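PDB 3WL4: uncharacterized protein from Pyrococcus furiosus, which probably removes acetyl groups from N-acetylated sugars, as a member of the GlcNAc-PI de-N-acetylase family. Local coordinates for residues E61-C66 with V101-W106; W142-S147 with Y191-N196. One frame throughout, in Å; residues are numbered along the deposited sequence.

Contact 1: E61-C66 with V101-W106. With HE2 (hexan-1-ol), chain O.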
loop_
_atom_site.group_PDB
_atom_site.type_symbol
_atom_site.label_atom_id
_atom_site.label_comp_id
_atom_site.label_asym_id
_atom_site.label_seq_id
_atom_site.Cartn_x
_atom_site.Cartn_y
_atom_site.Cartn_z
ATOM N N GLU A 61 -29.431 24.594 -3.320
ATOM C CA GLU A 61 -28.679 24.016 -4.374
ATOM C C GLU A 61 -28.068 22.696 -3.841
ATOM O O GLU A 61 -27.343 22.763 -2.870
ATOM C CB GLU A 61 -27.502 24.920 -4.807
ATOM C CG GLU A 61 -26.718 24.397 -5.877
ATOM C CD GLU A 61 -25.544 25.299 -6.318
ATOM O OE1 GLU A 61 -25.462 26.474 -5.813
ATOM O OE2 GLU A 61 -24.835 24.926 -7.242
ATOM N N VAL A 62 -28.535 21.597 -4.420
ATOM C CA VAL A 62 -28.074 20.240 -3.956
ATOM C C VAL A 62 -27.165 19.777 -5.025
ATOM O O VAL A 62 -27.401 19.703 -6.260
ATOM C CB VAL A 62 -29.248 19.284 -3.851
ATOM C CG1 VAL A 62 -28.641 17.867 -3.514
ATOM C CG2 VAL A 62 -30.289 19.759 -2.809
ATOM N N ILE A 63 -25.884 19.395 -4.582
ATOM C CA ILE A 63 -24.828 18.870 -5.460
ATOM C C ILE A 63 -24.442 17.449 -4.964
ATOM O O ILE A 63 -24.406 17.275 -3.752
ATOM C CB ILE A 63 -23.570 19.819 -5.283
ATOM C CG1 ILE A 63 -23.947 21.225 -5.906
ATOM C CG2 ILE A 63 -22.429 19.217 -6.073
ATOM C CD1 ILE A 63 -22.887 22.246 -5.352
ATOM N N TYR A 64 -24.259 16.581 -5.915
ATOM C CA TYR A 64 -23.809 15.191 -5.491
ATOM C C TYR A 64 -22.277 15.093 -5.690
ATOM O O TYR A 64 -21.681 15.680 -6.612
ATOM C CB TYR A 64 -24.354 14.163 -6.414
ATOM C CG TYR A 64 -25.849 13.883 -6.273
ATOM C CD1 TYR A 64 -26.629 14.541 -5.340
ATOM C CD2 TYR A 64 -26.345 12.906 -7.130
ATOM C CE1 TYR A 64 -28.061 14.180 -5.248
ATOM C CE2 TYR A 64 -27.714 12.509 -7.013
ATOM C CZ TYR A 64 -28.453 13.163 -6.092
ATOM O OH TYR A 64 -29.813 12.804 -6.011
ATOM N N ILE A 65 -21.686 14.283 -4.773
ATOM C CA ILE A 65 -20.362 13.671 -5.081
ATOM C C ILE A 65 -20.609 12.160 -5.122
ATOM O O ILE A 65 -21.140 11.670 -4.070
ATOM C CB ILE A 65 -19.311 14.005 -3.996
ATOM C CG1 ILE A 65 -19.033 15.515 -3.991
ATOM C CG2 ILE A 65 -17.983 13.282 -4.399
ATOM C CD1 ILE A 65 -18.094 15.926 -2.790
ATOM N N CYS A 66 -20.292 11.503 -6.209
ATOM C CA CYS A 66 -20.437 10.011 -6.279
ATOM C C CYS A 66 -19.038 9.459 -6.237
ATOM O O CYS A 66 -18.231 9.749 -7.052
ATOM C CB CYS A 66 -21.203 9.685 -7.538
ATOM S SG CYS A 66 -21.676 7.932 -7.542
ATOM N N VAL A 101 -31.625 18.090 -8.775
ATOM C CA VAL A 101 -30.137 18.259 -8.596
ATOM C C VAL A 101 -29.581 18.608 -10.010
ATOM O O VAL A 101 -29.808 17.877 -11.027
ATOM C CB VAL A 101 -29.622 16.870 -8.062
ATOM C CG1 VAL A 101 -27.991 16.822 -8.105
ATOM C CG2 VAL A 101 -30.139 16.611 -6.734
ATOM N N ARG A 102 -28.665 19.580 -10.023
ATOM C CA ARG A 102 -28.110 19.997 -11.301
ATOM C C ARG A 102 -26.613 19.826 -11.401
ATOM O O ARG A 102 -26.091 20.117 -12.465
ATOM C CB ARG A 102 -28.363 21.528 -11.520
ATOM C CG ARG A 102 -29.950 21.828 -11.483
ATOM C CD ARG A 102 -30.448 23.317 -11.511
ATOM N NE ARG A 102 -29.769 24.315 -10.648
ATOM C CZ ARG A 102 -29.673 24.401 -9.288
ATOM N NH1 ARG A 102 -30.125 23.469 -8.424
ATOM N NH2 ARG A 102 -29.026 25.466 -8.773
ATOM N N LYS A 103 -25.934 19.258 -10.374
ATOM C CA LYS A 103 -24.462 19.110 -10.565
ATOM C C LYS A 103 -24.016 17.821 -9.817
ATOM O O LYS A 103 -24.461 17.602 -8.656
ATOM C CB LYS A 103 -23.723 20.298 -10.007
ATOM C CG LYS A 103 -22.207 20.218 -10.165
ATOM C CD LYS A 103 -21.499 21.500 -9.590
ATOM C CE LYS A 103 -21.854 22.879 -10.095
ATOM N NZ LYS A 103 -20.670 23.849 -9.556
ATOM N N ILE A 104 -23.218 17.050 -10.543
ATOM C CA ILE A 104 -22.710 15.765 -9.950
ATOM C C ILE A 104 -21.192 15.803 -10.208
ATOM O O ILE A 104 -20.732 15.918 -11.351
ATOM C CB ILE A 104 -23.313 14.547 -10.651
ATOM C CG1 ILE A 104 -24.860 14.541 -10.423
ATOM C CG2 ILE A 104 -22.632 13.280 -9.986
ATOM C CD1 ILE A 104 -25.505 13.502 -11.360
ATOM N N TYR A 105 -20.405 15.583 -9.133
ATOM C CA TYR A 105 -18.948 15.297 -9.299
ATOM C C TYR A 105 -18.753 13.765 -9.227
ATOM O O TYR A 105 -19.207 13.158 -8.216
ATOM C CB TYR A 105 -18.184 15.891 -8.156
ATOM C CG TYR A 105 -18.069 17.424 -8.160
ATOM C CD1 TYR A 105 -16.928 18.033 -8.692
ATOM C CD2 TYR A 105 -19.104 18.247 -7.576
ATOM C CE1 TYR A 105 -16.797 19.409 -8.683
ATOM C CE2 TYR A 105 -18.941 19.646 -7.550
ATOM C CZ TYR A 105 -17.777 20.140 -8.087
ATOM O OH TYR A 105 -17.599 21.588 -8.053
ATOM N N TRP A 106 -18.090 13.267 -10.185
ATOM C CA TRP A 106 -17.812 11.824 -10.256
ATOM C C TRP A 106 -16.367 11.568 -9.894
ATOM O O TRP A 106 -15.455 11.943 -10.647
ATOM C CB TRP A 106 -18.006 11.348 -11.694
ATOM C CG TRP A 106 -19.472 11.488 -12.180
ATOM C CD1 TRP A 106 -19.951 12.527 -12.958
ATOM C CD2 TRP A 106 -20.562 10.612 -11.899
ATOM N NE1 TRP A 106 -21.338 12.239 -13.262
ATOM C CE2 TRP A 106 -21.687 11.124 -12.573
ATOM C CE3 TRP A 106 -20.663 9.429 -11.185
ATOM C CZ2 TRP A 106 -22.950 10.456 -12.554
ATOM C CZ3 TRP A 106 -21.905 8.753 -11.115
ATOM C CH2 TRP A 106 -22.995 9.286 -11.822
HETATM C CAA HE2 O . -29.142 15.869 -14.596
HETATM C CAC HE2 O . -27.900 16.236 -13.568
HETATM C CAE HE2 O . -26.679 16.681 -14.438
HETATM C CAG HE2 O . -25.293 16.355 -13.843
HETATM C CAF HE2 O . -24.227 16.987 -14.711
HETATM C CAD HE2 O . -22.938 16.868 -13.960
HETATM O OAB HE2 O . -22.591 17.999 -13.210
HETATM O O HOH W 1 -22.104 25.497 -7.401
HETATM O O HOH W 2 -27.826 21.429 -8.156
#
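With CG1 of Val101 anti to the backbone N (chi1 169°) and CG of Tyr64 turned anti to its own carbonyl carbon (chi1 -73°), the two side chains cross at about a right angle. CG1 of Val101 sits over one ring face, 3.9 Å from the centroid of the Tyr64 ring, a CH-pi contact, while CG2 touches Tyr64 CE1, 3.5 Å away. Ile104 lies alongside the same tyrosine and points the same way, its CG1 4.0 Å from Tyr64 CD2. At the far end CB and SG of Cys66 come up to the benzo side of Trp106, with SG 3.7 Å from CZ3, a sulfur-aromatic contact of oblique geometry. Neighbouring strands thus share a hydrophobic layer whose other side is closed by helices 43-57 and 81-99. The segments lie on the two parallel strands, 61-68 and 103-109, which helix 81-99 connects in a beta-alpha-beta crossover, and their backbones alternate donor and acceptor: Tyr64 N to Lys103 O, Tyr105 N to Tyr64 O at 2.8 Å, and Cys66 N to Tyr105 O. On the opposite face, CG2 of Ile63 meets the Tyr105 ring at its edge, in the ring plane, 3.8 Å from CD2, and helix 118-131 packs against both strands. Toward Glu61 and Arg102 one water bridges Val62 O and Arg102 N. A second water links the side chains of Glu61 and Lys103, whose NZ also makes a salt bridge with Glu131. The outward backbone edge of strand 103-109 carries hexan-1-ol, whose OAB accepts from Ile104 N at 2.9 Å.

Contact 2: W142-S147 with Y191-N196. With CA (calcium ion), chain E; TAM (tris(hydroxyethyl)aminomethane), chain K.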
loop_
_atom_site.group_PDB
_atom_site.type_symbol
_atom_site.label_atom_id
_atom_site.label_comp_id
_atom_site.label_asym_id
_atom_site.label_seq_id
_atom_site.Cartn_x
_atom_site.Cartn_y
_atom_site.Cartn_z
ATOM N N TRP A 142 -21.209 3.850 10.864
ATOM C CA TRP A 142 -21.439 2.945 12.013
ATOM C C TRP A 142 -22.772 2.199 11.934
ATOM O O TRP A 142 -23.114 1.465 12.900
ATOM C CB TRP A 142 -21.448 3.705 13.326
ATOM C CG TRP A 142 -20.070 4.417 13.561
ATOM C CD1 TRP A 142 -18.925 3.811 13.951
ATOM C CD2 TRP A 142 -19.812 5.805 13.341
ATOM N NE1 TRP A 142 -17.892 4.783 14.039
ATOM C CE2 TRP A 142 -18.418 5.994 13.643
ATOM C CE3 TRP A 142 -20.596 6.892 12.947
ATOM C CZ2 TRP A 142 -17.800 7.255 13.585
ATOM C CZ3 TRP A 142 -19.968 8.177 12.850
ATOM C CH2 TRP A 142 -18.601 8.322 13.153
ATOM N N LEU A 143 -23.378 2.144 10.739
ATOM C CA LEU A 143 -24.649 1.314 10.618
ATOM C C LEU A 143 -24.362 -0.119 10.950
ATOM O O LEU A 143 -23.435 -0.725 10.367
ATOM C CB LEU A 143 -25.038 1.425 9.156
ATOM C CG LEU A 143 -26.355 0.604 8.855
ATOM C CD1 LEU A 143 -27.604 1.278 9.619
ATOM C CD2 LEU A 143 -26.598 0.641 7.331
ATOM N N PRO A 144 -25.133 -0.736 11.874
ATOM C CA PRO A 144 -24.782 -2.123 12.215
ATOM C C PRO A 144 -24.946 -3.050 10.999
ATOM O O PRO A 144 -25.912 -2.880 10.188
ATOM C CB PRO A 144 -25.847 -2.488 13.314
ATOM C CG PRO A 144 -26.083 -1.097 14.016
ATOM C CD PRO A 144 -26.074 -0.093 12.819
ATOM N N TYR A 145 -24.023 -3.993 10.901
ATOM C CA TYR A 145 -24.031 -5.059 9.881
ATOM C C TYR A 145 -23.810 -4.548 8.474
ATOM O O TYR A 145 -23.908 -5.302 7.519
ATOM C CB TYR A 145 -25.363 -5.909 9.945
ATOM C CG TYR A 145 -25.455 -6.580 11.333
ATOM C CD1 TYR A 145 -24.522 -7.575 11.644
ATOM C CD2 TYR A 145 -26.379 -6.145 12.262
ATOM C CE1 TYR A 145 -24.595 -8.186 12.952
ATOM C CE2 TYR A 145 -26.449 -6.770 13.538
ATOM C CZ TYR A 145 -25.534 -7.770 13.831
ATOM O OH TYR A 145 -25.548 -8.303 15.109
ATOM N N GLU A 146 -23.391 -3.254 8.326
ATOM C CA GLU A 146 -23.112 -2.773 6.961
ATOM C C GLU A 146 -21.868 -3.494 6.430
ATOM O O GLU A 146 -20.766 -3.317 7.008
ATOM C CB GLU A 146 -22.869 -1.269 6.981
ATOM C CG GLU A 146 -22.485 -0.705 5.619
ATOM C CD GLU A 146 -23.444 -1.203 4.479
ATOM O OE1 GLU A 146 -23.051 -1.942 3.604
ATOM O OE2 GLU A 146 -24.579 -0.670 4.608
ATOM N N SER A 147 -22.012 -4.275 5.373
ATOM C CA SER A 147 -20.948 -5.138 4.907
ATOM C C SER A 147 -20.293 -4.638 3.609
ATOM O O SER A 147 -19.365 -5.346 3.102
ATOM C CB SER A 147 -21.548 -6.488 4.619
ATOM O OG SER A 147 -22.024 -7.006 5.905
ATOM N N TYR A 191 -28.854 6.606 5.922
ATOM C CA TYR A 191 -28.602 5.197 6.133
ATOM C C TYR A 191 -28.229 4.886 7.554
ATOM O O TYR A 191 -27.178 4.219 7.813
ATOM C CB TYR A 191 -27.597 4.573 5.120
ATOM C CG TYR A 191 -27.917 4.477 3.640
ATOM C CD1 TYR A 191 -29.204 4.126 3.194
ATOM C CD2 TYR A 191 -26.888 4.593 2.696
ATOM C CE1 TYR A 191 -29.451 3.906 1.888
ATOM C CE2 TYR A 191 -27.156 4.404 1.298
ATOM C CZ TYR A 191 -28.469 4.042 0.953
ATOM O OH TYR A 191 -28.655 3.743 -0.341
ATOM N N THR A 192 -29.057 5.383 8.491
ATOM C CA THR A 192 -28.689 5.308 9.919
ATOM C C THR A 192 -29.662 4.532 10.742
ATOM O O THR A 192 -30.912 4.622 10.531
ATOM C CB THR A 192 -28.463 6.750 10.465
ATOM O OG1 THR A 192 -28.006 6.611 11.832
ATOM C CG2 THR A 192 -29.783 7.572 10.494
ATOM N N HIS A 193 -29.160 3.750 11.685
ATOM C CA HIS A 193 -30.006 3.075 12.707
ATOM C C HIS A 193 -30.296 4.013 13.881
ATOM O O HIS A 193 -31.173 3.628 14.722
ATOM C CB HIS A 193 -29.275 1.774 13.111
ATOM C CG HIS A 193 -29.685 1.066 14.376
ATOM N ND1 HIS A 193 -28.881 0.878 15.475
ATOM C CD2 HIS A 193 -30.867 0.389 14.616
ATOM C CE1 HIS A 193 -29.553 0.145 16.361
ATOM N NE2 HIS A 193 -30.768 -0.138 15.885
ATOM N N LYS A 194 -29.584 5.153 13.980
ATOM C CA LYS A 194 -29.761 6.005 15.176
ATOM C C LYS A 194 -30.111 7.394 14.684
ATOM O O LYS A 194 -29.434 8.414 14.982
ATOM C CB LYS A 194 -28.459 6.002 16.047
ATOM C CG LYS A 194 -28.234 4.654 16.763
ATOM C CD LYS A 194 -29.282 4.392 17.871
ATOM C CE LYS A 194 -28.924 3.096 18.641
ATOM N NZ LYS A 194 -30.024 2.999 19.633
ATOM N N PRO A 195 -31.234 7.550 13.955
ATOM C CA PRO A 195 -31.564 8.893 13.531
ATOM C C PRO A 195 -32.035 9.756 14.736
ATOM O O PRO A 195 -32.627 9.178 15.665
ATOM C CB PRO A 195 -32.810 8.673 12.562
ATOM C CG PRO A 195 -33.441 7.416 13.182
ATOM C CD PRO A 195 -32.247 6.483 13.629
ATOM N N ASN A 196 -31.793 11.067 14.628
ATOM C CA ASN A 196 -32.369 11.978 15.637
ATOM C C ASN A 196 -33.110 13.089 14.961
ATOM O O ASN A 196 -33.560 14.037 15.704
ATOM C CB ASN A 196 -31.331 12.447 16.631
ATOM C CG ASN A 196 -30.057 12.978 16.017
ATOM O OD1 ASN A 196 -29.059 13.138 16.861
ATOM N ND2 ASN A 196 -30.016 13.339 14.856
HETATM CA CA CA E . -32.377 -1.637 16.698
HETATM C C TAM K . -27.201 0.003 -3.802
HETATM C C1 TAM K . -26.384 -1.230 -3.996
HETATM C C2 TAM K . -27.709 0.411 -2.480
HETATM C C3 TAM K . -28.380 -0.025 -4.691
HETATM C C4 TAM K . -25.956 -1.610 -2.651
HETATM C C5 TAM K . -26.399 0.396 -1.640
HETATM C C6 TAM K . -28.057 -0.204 -6.082
HETATM N N TAM K . -26.170 1.163 -4.216
HETATM O O4 TAM K . -24.651 -0.788 -2.774
HETATM O O5 TAM K . -26.925 1.122 -0.743
HETATM O O6 TAM K . -27.247 -1.323 -6.639
HETATM O O HOH W 3 -33.186 -2.194 18.751
HETATM O O HOH W 4 -30.614 -0.969 18.016
HETATM O O HOH W 5 -34.279 -1.065 15.318
#
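Leu143 and His193 bring together two loops that follow neighbouring strands, 135-139 and 186-190, of the parallel sheet; on the first, Leu143 opens a type II beta turn that runs to Glu146. In the leucine chi1 (180°) sends CG toward the second loop, and chi2 (67°) then lays CD1 on its backbone. There CD1 lies 3.5 Å from Tyr191 O and 3.6 Å from His193 N, and it also touches CB of His193 at 3.9 Å. One methyl group thus spans three consecutive residues, by van der Waals contact alone. Cut back to an alanine, Leu143 would lose the branch beyond CB, which would probably open a gap beside Tyr191 O and His193 N and leave Pro144 as the remaining contact on the histidine CB. Pro144, next in the turn, sets CD and CG of its ring against His193: CD rests 3.7 Å from His193 CB, and CG approaches ND1, the two side chains crossing at about a right angle. Tyr191 gives its carbonyl to this packing while its ring leads away to the bound tris(hydroxyethyl)aminomethane, its OH hydrogen-bonded to Asp43. Lys194 N donates to Thr192 OG1 in an ST turn spanning His193, with Asp140 hydrogen-bonded to the same hydroxyl. The same loops form part of a subunit boundary: Ile260 of a neighbouring subunit packs on both Leu143 and Tyr191. Asp265 of that subunit shares a calcium ion with His193. Three waters also bind the ion, and His193 NE2 holds it at 2.3 Å.

Contacts 1 and 2 illustrate how one parallel sheet supports quite different kinds of contact. Their centres are 23 Å apart and their nearest atoms about 11 Å, on opposite sides of the chain's centre, and they come in series: the pairing of 61-66 with 101-106 is complete before 142-147 begins. Across the sheet the strand order is 103-109, 61-68, 33-38, 135-139, 186-190. Contact 1 therefore joins two strands at one flank, whereas contact 2 joins the loops after the two strands at the other, with strand 33-38 between the pairs. Contact 1 is mostly buried, though Tyr105 meets a second subunit; contact 2 lies at an interface with a shared calcium ion.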